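Side-chain contacts in NADH kinase POS5, mitochondrial (Saccharomyces cerevisiae, PDB 3AFO), which phosphorylates NADH, and less readily NAD(+), at the expense of ATP in the mitochondrion, supplying the cell with the reductant NADPH: residues I46-W51 against E57-F62; N113-L118 against S132-T137; T126-V131 against S302-P307. One frame throughout, in Å; residues are numbered along the deposited sequence. Where two conformers were deposited one is given.

Overall arrangement
From the N terminus, interaction 1 closes the short connection between strand 43-48 and helix 53-69, the first half of a beta-alpha-beta unit, and is complete before the others open. Interaction 2 starts at 113-118, on the entry to the neighbouring strand 117-122, and closes with 132-137, at the end of helix 124-132 and in the loop after it. Interaction 3 starts on that helix, at 126-131, and closes only at 302-307, so it crosses interaction 2. The first two contacts lie within the parallel-sheet domain; the third joins that domain to the C-terminal beta domain at the dinucleotide. Thr47 packs on Leu118, linking interactions 1 and 2, and Leu118 in turn touches the backbone of helix 124-132.

Interaction 1: I46-W51 against E57-F62; sequences ITKKPW and EAMVEF
Met59 reaches from helix 53-69 to Ile46 and Lys48 of strand 43-48, packing helix against strand in a beta-alpha-beta unit of the parallel sheet; the axes of strand 46-48 and helix 57-62 run nearly antiparallel, at 161°. Methionine suits the distance from helix to strand because its unbranched chain is long. It leaves the helix fully extended, with CG anti to the backbone N (chi1 -179°), and bends only at the thioether (chi3 -94°), which turns CE in between the two strand side chains. Met59 CE lies 3.8 Å from both Ile46 CG2 and Lys48 CG. Ile46 and Met59 point past each other head to tail, whereas the lysine chain lies across the methionine, Lys48 CD coming to 3.9 Å from Met59 SD.

Lys48 uses both its apolar and its charged part: its methylenes cover the sulfur, and its last torsion bends the chain so that NZ forms a salt bridge with Glu84 of helix 79-86. One turn further along the helix, Phe62 receives Ile46. The branched Ile46, apt for a strand, divides its task, CG2 going to the methionine and CD1 to the edge of the Phe62 ring, near its plane and 3.7 Å from CD2. Leu121 of the adjacent strand also packs on Ile46 and Met59. The carbonyl Ile46 O, buried here without a hydrogen-bond partner in the model, faces Met59 CE at 3.5 Å.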
loop_
_atom_site.group_PDB
_atom_site.type_symbol
_atom_site.label_atom_id
_atom_site.label_comp_id
_atom_site.label_asym_id
_atom_site.label_seq_id
_atom_site.Cartn_x
_atom_site.Cartn_y
_atom_site.Cartn_z
ATOM N N ILE A 46 7.630 29.092 -28.596
ATOM C CA ILE A 46 7.759 29.300 -27.155
ATOM C C ILE A 46 6.391 29.415 -26.510
ATOM O O ILE A 46 5.549 30.211 -26.947
ATOM C CB ILE A 46 8.599 30.564 -26.809
ATOM C CG1 ILE A 46 9.888 30.603 -27.627
ATOM C CG2 ILE A 46 8.926 30.603 -25.306
ATOM C CD1 ILE A 46 10.538 31.961 -27.656
ATOM N N THR A 47 6.170 28.605 -25.476
ATOM C CA THR A 47 4.932 28.642 -24.708
ATOM C C THR A 47 5.257 28.915 -23.247
ATOM O O THR A 47 6.360 28.621 -22.784
ATOM C CB THR A 47 4.159 27.309 -24.804
ATOM O OG1 THR A 47 4.866 26.288 -24.089
ATOM C CG2 THR A 47 4.013 26.886 -26.238
ATOM N N LYS A 48 4.293 29.479 -22.525
ATOM C CA LYS A 48 4.499 29.784 -21.108
ATOM C C LYS A 48 3.261 29.483 -20.289
ATOM O O LYS A 48 2.152 29.434 -20.809
ATOM C CB LYS A 48 4.912 31.246 -20.913
ATOM C CG LYS A 48 3.843 32.270 -21.294
ATOM C CD LYS A 48 4.312 33.687 -20.989
ATOM C CE LYS A 48 3.319 34.736 -21.506
ATOM N NZ LYS A 48 1.941 34.582 -20.931
ATOM N N LYS A 49 3.463 29.280 -18.994
ATOM C CA LYS A 49 2.342 29.139 -18.094
ATOM C C LYS A 49 1.618 30.486 -18.057
ATOM O O LYS A 49 2.241 31.524 -17.803
ATOM C CB LYS A 49 2.814 28.713 -16.704
ATOM C CG LYS A 49 1.655 28.426 -15.747
ATOM C CD LYS A 49 2.163 27.972 -14.402
ATOM C CE LYS A 49 1.058 28.030 -13.373
ATOM N NZ LYS A 49 1.681 28.135 -12.031
ATOM N N PRO A 50 0.305 30.478 -18.344
ATOM C CA PRO A 50 -0.439 31.729 -18.443
ATOM C C PRO A 50 -0.632 32.408 -17.086
ATOM O O PRO A 50 -0.528 31.755 -16.042
ATOM C CB PRO A 50 -1.787 31.293 -19.031
ATOM C CG PRO A 50 -1.934 29.869 -18.640
ATOM C CD PRO A 50 -0.542 29.301 -18.626
ATOM N N TRP A 51 -0.881 33.718 -17.126
ATOM C CA TRP A 51 -1.198 34.528 -15.940
ATOM C C TRP A 51 -0.194 34.405 -14.798
ATOM O O TRP A 51 -0.568 34.440 -13.622
ATOM C CB TRP A 51 -2.624 34.233 -15.448
ATOM C CG TRP A 51 -3.653 34.482 -16.497
ATOM C CD1 TRP A 51 -3.939 35.680 -17.094
ATOM C CD2 TRP A 51 -4.535 33.519 -17.088
ATOM N NE1 TRP A 51 -4.944 35.521 -18.017
ATOM C CE2 TRP A 51 -5.332 34.205 -18.033
ATOM C CE3 TRP A 51 -4.733 32.142 -16.910
ATOM C CZ2 TRP A 51 -6.316 33.561 -18.799
ATOM C CZ3 TRP A 51 -5.709 31.500 -17.673
ATOM C CH2 TRP A 51 -6.487 32.212 -18.606
ATOM N N GLU A 57 7.764 37.492 -18.090
ATOM C CA GLU A 57 9.071 38.134 -18.013
ATOM C C GLU A 57 10.161 37.292 -18.655
ATOM O O GLU A 57 11.003 37.816 -19.391
ATOM C CB GLU A 57 9.432 38.445 -16.559
ATOM C CG GLU A 57 8.688 39.666 -15.995
ATOM C CD GLU A 57 8.744 39.749 -14.476
ATOM O OE1 GLU A 57 9.735 39.270 -13.878
ATOM O OE2 GLU A 57 7.785 40.290 -13.878
ATOM N N ALA A 58 10.141 35.990 -18.370
ATOM C CA ALA A 58 11.114 35.052 -18.932
ATOM C C ALA A 58 10.980 34.944 -20.448
ATOM O O ALA A 58 11.990 34.875 -21.152
ATOM C CB ALA A 58 10.974 33.677 -18.292
ATOM N N MET A 59 9.743 34.932 -20.945
ATOM C CA MET A 59 9.502 34.853 -22.387
ATOM C C MET A 59 10.110 36.059 -23.118
ATOM O O MET A 59 10.822 35.902 -24.110
ATOM C CB MET A 59 8.011 34.753 -22.683
ATOM C CG MET A 59 7.688 34.647 -24.165
ATOM S SD MET A 59 5.933 34.511 -24.460
ATOM C CE MET A 59 5.816 32.719 -24.515
ATOM N N VAL A 60 9.835 37.254 -22.609
ATOM C CA VAL A 60 10.382 38.480 -23.187
ATOM C C VAL A 60 11.909 38.457 -23.157
ATOM O O VAL A 60 12.565 38.779 -24.154
ATOM C CB VAL A 60 9.796 39.730 -22.485
ATOM C CG1 VAL A 60 10.475 41.019 -22.960
ATOM C CG2 VAL A 60 8.307 39.799 -22.735
ATOM N N GLU A 61 12.474 38.038 -22.024
ATOM C CA GLU A 61 13.922 37.949 -21.859
ATOM C C GLU A 61 14.544 36.893 -22.782
ATOM O O GLU A 61 15.645 37.087 -23.323
ATOM C CB GLU A 61 14.254 37.668 -20.388
ATOM C CG GLU A 61 15.729 37.699 -20.031
ATOM C CD GLU A 61 15.993 37.326 -18.567
ATOM O OE1 GLU A 61 15.067 37.427 -17.732
ATOM O OE2 GLU A 61 17.135 36.927 -18.253
ATOM N N PHE A 62 13.845 35.777 -22.973
ATOM C CA PHE A 62 14.366 34.728 -23.830
ATOM C C PHE A 62 14.359 35.157 -25.300
ATOM O O PHE A 62 15.348 34.983 -26.004
ATOM C CB PHE A 62 13.581 33.425 -23.638
ATOM C CG PHE A 62 14.177 32.257 -24.353
ATOM C CD1 PHE A 62 15.455 31.814 -24.038
ATOM C CD2 PHE A 62 13.457 31.586 -25.332
ATOM C CE1 PHE A 62 16.024 30.707 -24.706
ATOM C CE2 PHE A 62 14.013 30.490 -25.996
ATOM C CZ PHE A 62 15.299 30.056 -25.683
#

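Interaction 2: N113-L118 against S132-T137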
loop_
_atom_site.group_PDB
_atom_site.type_symbol
_atom_site.label_atom_id
_atom_site.label_comp_id
_atom_site.label_asym_id
_atom_site.label_seq_id
_atom_site.Cartn_x
_atom_site.Cartn_y
_atom_site.Cartn_z
ATOM N N ASN A 113 3.155 22.844 -38.095
ATOM C CA ASN A 113 3.879 22.529 -39.337
ATOM C C ASN A 113 5.262 23.142 -39.461
ATOM O O ASN A 113 6.085 22.683 -40.265
ATOM C CB ASN A 113 3.065 22.992 -40.554
ATOM C CG ASN A 113 1.762 22.253 -40.704
ATOM O OD1 ASN A 113 0.785 22.804 -41.224
ATOM N ND2 ASN A 113 1.727 20.994 -40.250
ATOM N N ARG A 114 5.516 24.187 -38.681
ATOM C CA ARG A 114 6.716 24.990 -38.871
ATOM C C ARG A 114 7.700 24.987 -37.706
ATOM O O ARG A 114 8.818 25.465 -37.835
ATOM C CB ARG A 114 6.326 26.402 -39.303
ATOM C CG ARG A 114 5.855 26.409 -40.753
ATOM C CD ARG A 114 4.953 27.563 -41.058
ATOM N NE ARG A 114 4.521 27.521 -42.453
ATOM C CZ ARG A 114 3.334 27.083 -42.859
ATOM N NH1 ARG A 114 2.435 26.641 -41.980
ATOM N NH2 ARG A 114 3.047 27.086 -44.152
ATOM N N THR A 115 7.292 24.410 -36.581
ATOM C CA THR A 115 8.142 24.354 -35.390
ATOM C C THR A 115 9.329 23.383 -35.497
ATOM O O THR A 115 9.140 22.190 -35.716
ATOM C CB THR A 115 7.283 24.018 -34.142
ATOM O OG1 THR A 115 6.302 25.047 -33.942
ATOM C CG2 THR A 115 8.153 23.912 -32.908
ATOM N N ASP A 116 10.548 23.889 -35.332
ATOM C CA ASP A 116 11.738 23.037 -35.212
ATOM C C ASP A 116 11.951 22.595 -33.758
ATOM O O ASP A 116 12.482 21.511 -33.491
ATOM C CB ASP A 116 13.013 23.765 -35.671
ATOM C CG ASP A 116 12.918 24.334 -37.100
ATOM O OD1 ASP A 116 12.005 23.934 -37.869
ATOM O OD2 ASP A 116 13.779 25.187 -37.435
ATOM N N LEU A 117 11.562 23.465 -32.825
ATOM C CA LEU A 117 11.850 23.270 -31.414
ATOM C C LEU A 117 10.756 23.899 -30.566
ATOM O O LEU A 117 10.365 25.047 -30.797
ATOM C CB LEU A 117 13.208 23.887 -31.055
ATOM C CG LEU A 117 13.697 23.831 -29.601
ATOM C CD1 LEU A 117 14.273 22.471 -29.280
ATOM C CD2 LEU A 117 14.737 24.917 -29.333
ATOM N N LEU A 118 10.262 23.128 -29.601
ATOM C CA LEU A 118 9.326 23.610 -28.601
ATOM C C LEU A 118 10.102 23.996 -27.341
ATOM O O LEU A 118 10.844 23.183 -26.800
ATOM C CB LEU A 118 8.254 22.541 -28.286
ATOM C CG LEU A 118 7.340 22.763 -27.060
ATOM C CD1 LEU A 118 6.472 24.014 -27.205
ATOM C CD2 LEU A 118 6.468 21.531 -26.752
ATOM N N SER A 132 0.848 18.562 -26.364
ATOM C CA SER A 132 -0.524 18.240 -26.747
ATOM C C SER A 132 -0.934 18.812 -28.102
ATOM O O SER A 132 -1.741 18.213 -28.820
ATOM C CB SER A 132 -1.479 18.761 -25.679
ATOM O OG SER A 132 -2.778 18.316 -25.939
ATOM N N MET A 133 -0.396 19.986 -28.425
ATOM C CA MET A 133 -0.596 20.613 -29.733
ATOM C C MET A 133 -0.172 19.720 -30.892
ATOM O O MET A 133 -0.801 19.745 -31.942
ATOM C CB MET A 133 0.199 21.914 -29.815
ATOM C CG MET A 133 -0.616 23.175 -29.725
ATOM S SD MET A 133 0.319 24.448 -30.600
ATOM C CE MET A 133 -0.866 25.778 -30.669
ATOM N N PHE A 134 0.895 18.949 -30.696
ATOM C CA PHE A 134 1.481 18.109 -31.748
ATOM C C PHE A 134 0.943 16.671 -31.751
ATOM O O PHE A 134 1.625 15.738 -32.215
ATOM C CB PHE A 134 3.006 18.104 -31.620
ATOM C CG PHE A 134 3.626 19.471 -31.722
ATOM C CD1 PHE A 134 4.012 19.981 -32.958
ATOM C CD2 PHE A 134 3.808 20.257 -30.585
ATOM C CE1 PHE A 134 4.582 21.258 -33.061
ATOM C CE2 PHE A 134 4.381 21.538 -30.677
ATOM C CZ PHE A 134 4.768 22.035 -31.926
ATOM N N GLY A 135 -0.287 16.517 -31.252
ATOM C CA GLY A 135 -0.945 15.220 -31.091
ATOM C C GLY A 135 -0.902 14.290 -32.285
ATOM O O GLY A 135 -0.324 13.203 -32.206
ATOM N N ASN A 136 -1.495 14.700 -33.402
ATOM C CA ASN A 136 -1.563 13.790 -34.554
ATOM C C ASN A 136 -0.333 13.833 -35.461
ATOM O O ASN A 136 -0.255 13.089 -36.437
ATOM C CB ASN A 136 -2.855 13.994 -35.357
ATOM C CG ASN A 136 -2.910 15.344 -36.045
ATOM O OD1 ASN A 136 -2.377 16.331 -35.536
ATOM N ND2 ASN A 136 -3.552 15.395 -37.211
ATOM N N THR A 137 0.637 14.680 -35.134
ATOM C CA THR A 137 1.869 14.718 -35.909
ATOM C C THR A 137 3.136 14.380 -35.109
ATOM O O THR A 137 3.087 13.898 -33.968
ATOM C CB THR A 137 2.033 16.066 -36.645
ATOM O OG1 THR A 137 3.067 15.945 -37.626
ATOM C CG2 THR A 137 2.385 17.179 -35.670
#
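Phe134 pushes its ring toward Thr115 and Leu118, and the contact between the two segments is made by packing alone, with no hydrogen bond crossing it. Thr115 stands at the far end of the ring: its CB is 3.9 Å from Phe134 CZ, at the edge and near the ring plane, and the threonine stands roughly perpendicular to the phenylalanine side chain. Leu118 approaches the same ring obliquely and more loosely, its CD2 lying 4.4 Å from Phe134 CE2. A large flat side chain suits this place, because one ring can meet both a compact beta-branched neighbour and a leucine of the sheet. Val112 and Pro140 pack on the phenylalanine as well.

The polar interactions lie within the segments or beyond them. Thr115 OG1 is in the plane of the Phe134 ring, but its hydrogen bond is to Ile111 O in helix 108-114; with chi1 -61° OG1 lies beside the backbone N, where it reaches Ile111 O, and the methyl CG2 of Thr115 takes the position anti to that N, 4.0 Å from Phe134 CZ. A threonine therefore satisfies the preceding helix and the hydrophobic ring together. On the other segment a type I turn runs from Ser132 to Gly135, closed by a weak bond from Gly135 N to Ser132 O. Phe134 O then accepts from Thr137 N, at 3.3 Å, and also from Arg180 NH1, so the backbone behind the ring is held twice.

The arrangement belongs to a beta-alpha-beta crossover, with the loop after helix 124-132 packing back on strand 117-122 before strand 142-146 begins.

Interaction 3: T126-V131 against S302-P307; sequences TILHGV and SVDGIP. With NAI (1,4-dihydronicotinamide adenine dinucleotide), chain C.
Asp304 and Leu128 bury the most surface where helix 124-132, which begins within the GGDG motif of the NAD kinase family, meets a beta hairpin of the C-terminal domain beside bound NADH. Leu128 works as a two-pronged wedge: CD1 lies 4.0 Å from Asp304 CB and 3.6 Å from NAI O5D, while CD2 rests 4.1 Å from Asp304 CG. A leucine suits this seam, since its fork touches the hairpin with both methyls and the dinucleotide with one.

Asp304 occupies the first corner of a type I' turn from Val303 to Ile306, with a positive phi of 48° that aspartate tolerates better than most residues; Gly305 follows at phi 90°, a backbone setting that calls for glycine, and NAI C3D packs close to its N. The carboxylate is held by backbone amides: OD1 accepts from Asn200 N and Asp201 N, OD2 from Met199 N. A water lies between OD2 and Leu128 O, within hydrogen-bonding distance of both, although it has more acceptors near it than protons to give.

His129 leans its ring toward the hairpin, CG being anti to its carbonyl carbon (chi1 -51°). Ile306 CD1 approaches obliquely, 3.4 Å from His129 NE2, giving the imidazole an apolar neighbour at the exposed side of the seam. At 3.9 Å, His129 NE2 is too far from NAI O2N for a direct hydrogen bond; a second water, 2.9 Å from His129 NE2, bridges the two domains and the ligand, donating to Asp304 O at 2.7 Å and to NAI O2N at 2.6 Å.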
loop_
_atom_site.group_PDB
_atom_site.type_symbol
_atom_site.label_atom_id
_atom_site.label_comp_id
_atom_site.label_asym_id
_atom_site.label_seq_id
_atom_site.Cartn_x
_atom_site.Cartn_y
_atom_site.Cartn_z
ATOM N N THR A 126 2.770 23.044 -18.474
ATOM C CA THR A 126 3.231 23.805 -19.638
ATOM C C THR A 126 3.771 22.878 -20.725
ATOM O O THR A 126 3.401 23.017 -21.895
ATOM C CB THR A 126 4.293 24.860 -19.257
ATOM O OG1 THR A 126 3.881 25.524 -18.057
ATOM C CG2 THR A 126 4.450 25.892 -20.383
ATOM N N ILE A 127 4.627 21.942 -20.333
ATOM C CA ILE A 127 5.093 20.886 -21.231
ATOM C C ILE A 127 3.908 20.100 -21.806
ATOM O O ILE A 127 3.795 19.950 -23.023
ATOM C CB ILE A 127 6.049 19.916 -20.505
ATOM C CG1 ILE A 127 7.254 20.676 -19.947
ATOM C CG2 ILE A 127 6.504 18.796 -21.431
ATOM C CD1 ILE A 127 8.213 19.797 -19.175
ATOM N N LEU A 128 3.026 19.610 -20.924
ATOM C CA LEU A 128 1.877 18.804 -21.332
ATOM C C LEU A 128 0.997 19.475 -22.407
ATOM O O LEU A 128 0.705 18.877 -23.445
ATOM C CB LEU A 128 1.045 18.374 -20.105
ATOM C CG LEU A 128 1.724 17.378 -19.147
ATOM C CD1 LEU A 128 0.745 16.987 -18.057
ATOM C CD2 LEU A 128 2.218 16.132 -19.863
ATOM N N HIS A 129 0.580 20.715 -22.158
ATOM C CA HIS A 129 -0.233 21.457 -23.128
ATOM C C HIS A 129 0.534 21.769 -24.415
ATOM O O HIS A 129 -0.039 21.717 -25.500
ATOM C CB HIS A 129 -0.808 22.746 -22.520
ATOM C CG HIS A 129 -1.517 22.539 -21.215
ATOM N ND1 HIS A 129 -1.654 23.541 -20.275
ATOM C CD2 HIS A 129 -2.115 21.443 -20.685
ATOM C CE1 HIS A 129 -2.316 23.074 -19.230
ATOM N NE2 HIS A 129 -2.601 21.803 -19.449
ATOM N N GLY A 130 1.824 22.071 -24.290
ATOM C CA GLY A 130 2.675 22.329 -25.453
ATOM C C GLY A 130 2.808 21.125 -26.368
ATOM O O GLY A 130 2.589 21.218 -27.571
ATOM N N VAL A 131 3.154 19.982 -25.789
ATOM C CA VAL A 131 3.267 18.735 -26.545
ATOM C C VAL A 131 1.904 18.323 -27.134
ATOM O O VAL A 131 1.822 17.845 -28.275
ATOM C CB VAL A 131 3.880 17.624 -25.667
ATOM C CG1 VAL A 131 3.778 16.253 -26.344
ATOM C CG2 VAL A 131 5.326 17.960 -25.355
ATOM N N SER A 302 -10.294 12.382 -18.728
ATOM C CA SER A 302 -9.228 13.360 -18.859
ATOM C C SER A 302 -7.989 12.769 -19.509
ATOM O O SER A 302 -7.686 11.584 -19.342
ATOM C CB SER A 302 -8.869 13.962 -17.495
ATOM O OG SER A 302 -10.030 14.466 -16.853
ATOM N N VAL A 303 -7.277 13.610 -20.254
ATOM C CA VAL A 303 -6.071 13.199 -20.958
ATOM C C VAL A 303 -5.014 14.238 -20.591
ATOM O O VAL A 303 -5.197 15.441 -20.843
ATOM C CB VAL A 303 -6.273 13.174 -22.496
ATOM C CG1 VAL A 303 -4.943 12.920 -23.204
ATOM C CG2 VAL A 303 -7.316 12.139 -22.919
ATOM N N ASP A 304 -3.926 13.783 -19.974
ATOM C CA ASP A 304 -2.911 14.682 -19.380
ATOM C C ASP A 304 -3.524 15.779 -18.499
ATOM O O ASP A 304 -3.032 16.905 -18.459
ATOM C CB ASP A 304 -2.003 15.271 -20.465
ATOM C CG ASP A 304 -1.145 14.219 -21.126
ATOM O OD1 ASP A 304 -0.991 13.139 -20.516
ATOM O OD2 ASP A 304 -0.621 14.449 -22.242
ATOM N N GLY A 305 -4.591 15.436 -17.779
ATOM C CA GLY A 305 -5.210 16.375 -16.843
ATOM C C GLY A 305 -6.303 17.256 -17.432
ATOM O O GLY A 305 -7.096 17.837 -16.688
ATOM N N ILE A 306 -6.362 17.320 -18.760
ATOM C CA ILE A 306 -7.348 18.132 -19.480
ATOM C C ILE A 306 -8.670 17.385 -19.635
ATOM O O ILE A 306 -8.716 16.357 -20.302
ATOM C CB ILE A 306 -6.795 18.585 -20.869
ATOM C CG1 ILE A 306 -5.531 19.436 -20.681
ATOM C CG2 ILE A 306 -7.848 19.386 -21.667
ATOM C CD1 ILE A 306 -5.758 20.714 -19.835
ATOM N N PRO A 307 -9.748 17.895 -18.999
ATOM C CA PRO A 307 -11.064 17.260 -19.128
ATOM C C PRO A 307 -11.473 17.253 -20.586
ATOM O O PRO A 307 -11.361 18.280 -21.256
ATOM C CB PRO A 307 -11.979 18.181 -18.321
ATOM C CG PRO A 307 -11.050 18.846 -17.330
ATOM C CD PRO A 307 -9.796 19.067 -18.103
HETATM P PA NAI C . -1.947 20.109 -12.131
HETATM O O1A NAI C . -1.102 21.300 -11.786
HETATM O O2A NAI C . -3.462 20.154 -11.556
HETATM O O5B NAI C . -1.374 18.782 -11.535
HETATM C C5B NAI C . -0.052 18.578 -11.678
HETATM C C4B NAI C . 0.536 18.260 -10.351
HETATM O O4B NAI C . 1.143 16.979 -10.671
HETATM C C3B NAI C . 1.646 19.304 -10.309
HETATM O O3B NAI C . 2.193 19.361 -8.990
HETATM C C2B NAI C . 2.645 18.702 -11.299
HETATM O O2B NAI C . 3.977 19.121 -11.032
HETATM C C1B NAI C . 2.536 17.210 -10.986
HETATM N N9A NAI C . 2.896 16.382 -12.172
HETATM C C8A NAI C . 2.329 16.402 -13.383
HETATM N N7A NAI C . 2.947 15.507 -14.171
HETATM C C5A NAI C . 3.892 14.902 -13.450
HETATM C C6A NAI C . 4.834 13.903 -13.705
HETATM N N6A NAI C . 4.939 13.299 -14.906
HETATM N N1A NAI C . 5.662 13.543 -12.704
HETATM C C2A NAI C . 5.601 14.102 -11.505
HETATM N N3A NAI C . 4.717 15.051 -11.231
HETATM C C4A NAI C . 3.860 15.470 -12.180
HETATM O O3 NAI C . -2.150 19.900 -13.765
HETATM P PN NAI C . -0.922 19.819 -14.798
HETATM O O1N NAI C . 0.311 20.407 -14.178
HETATM O O2N NAI C . -1.494 20.283 -16.079
HETATM O O5D NAI C . -0.589 18.227 -14.957
HETATM C C5D NAI C . -1.602 17.313 -15.339
HETATM C C4D NAI C . -1.454 16.029 -14.538
HETATM O O4D NAI C . -2.056 16.275 -13.246
HETATM C C3D NAI C . -2.297 14.883 -15.074
HETATM O O3D NAI C . -1.629 14.216 -16.153
HETATM C C2D NAI C . -2.400 13.979 -13.824
HETATM O O2D NAI C . -1.391 12.959 -13.878
HETATM C C1D NAI C . -2.080 14.966 -12.663
HETATM N N1N NAI C . -3.168 14.868 -11.678
HETATM C C2N NAI C . -2.843 14.377 -10.418
HETATM C C3N NAI C . -3.811 14.230 -9.439
HETATM C C7N NAI C . -3.376 13.694 -8.051
HETATM O O7N NAI C . -4.167 13.571 -7.118
HETATM N N7N NAI C . -2.098 13.393 -7.946
HETATM C C4N NAI C . -5.134 14.585 -9.731
HETATM C C5N NAI C . -5.486 15.080 -11.004
HETATM C C6N NAI C . -4.511 15.220 -11.994
HETATM O O HOH W 1 0.723 16.129 -23.793
HETATM O O HOH W 2 -3.228 19.478 -17.838
#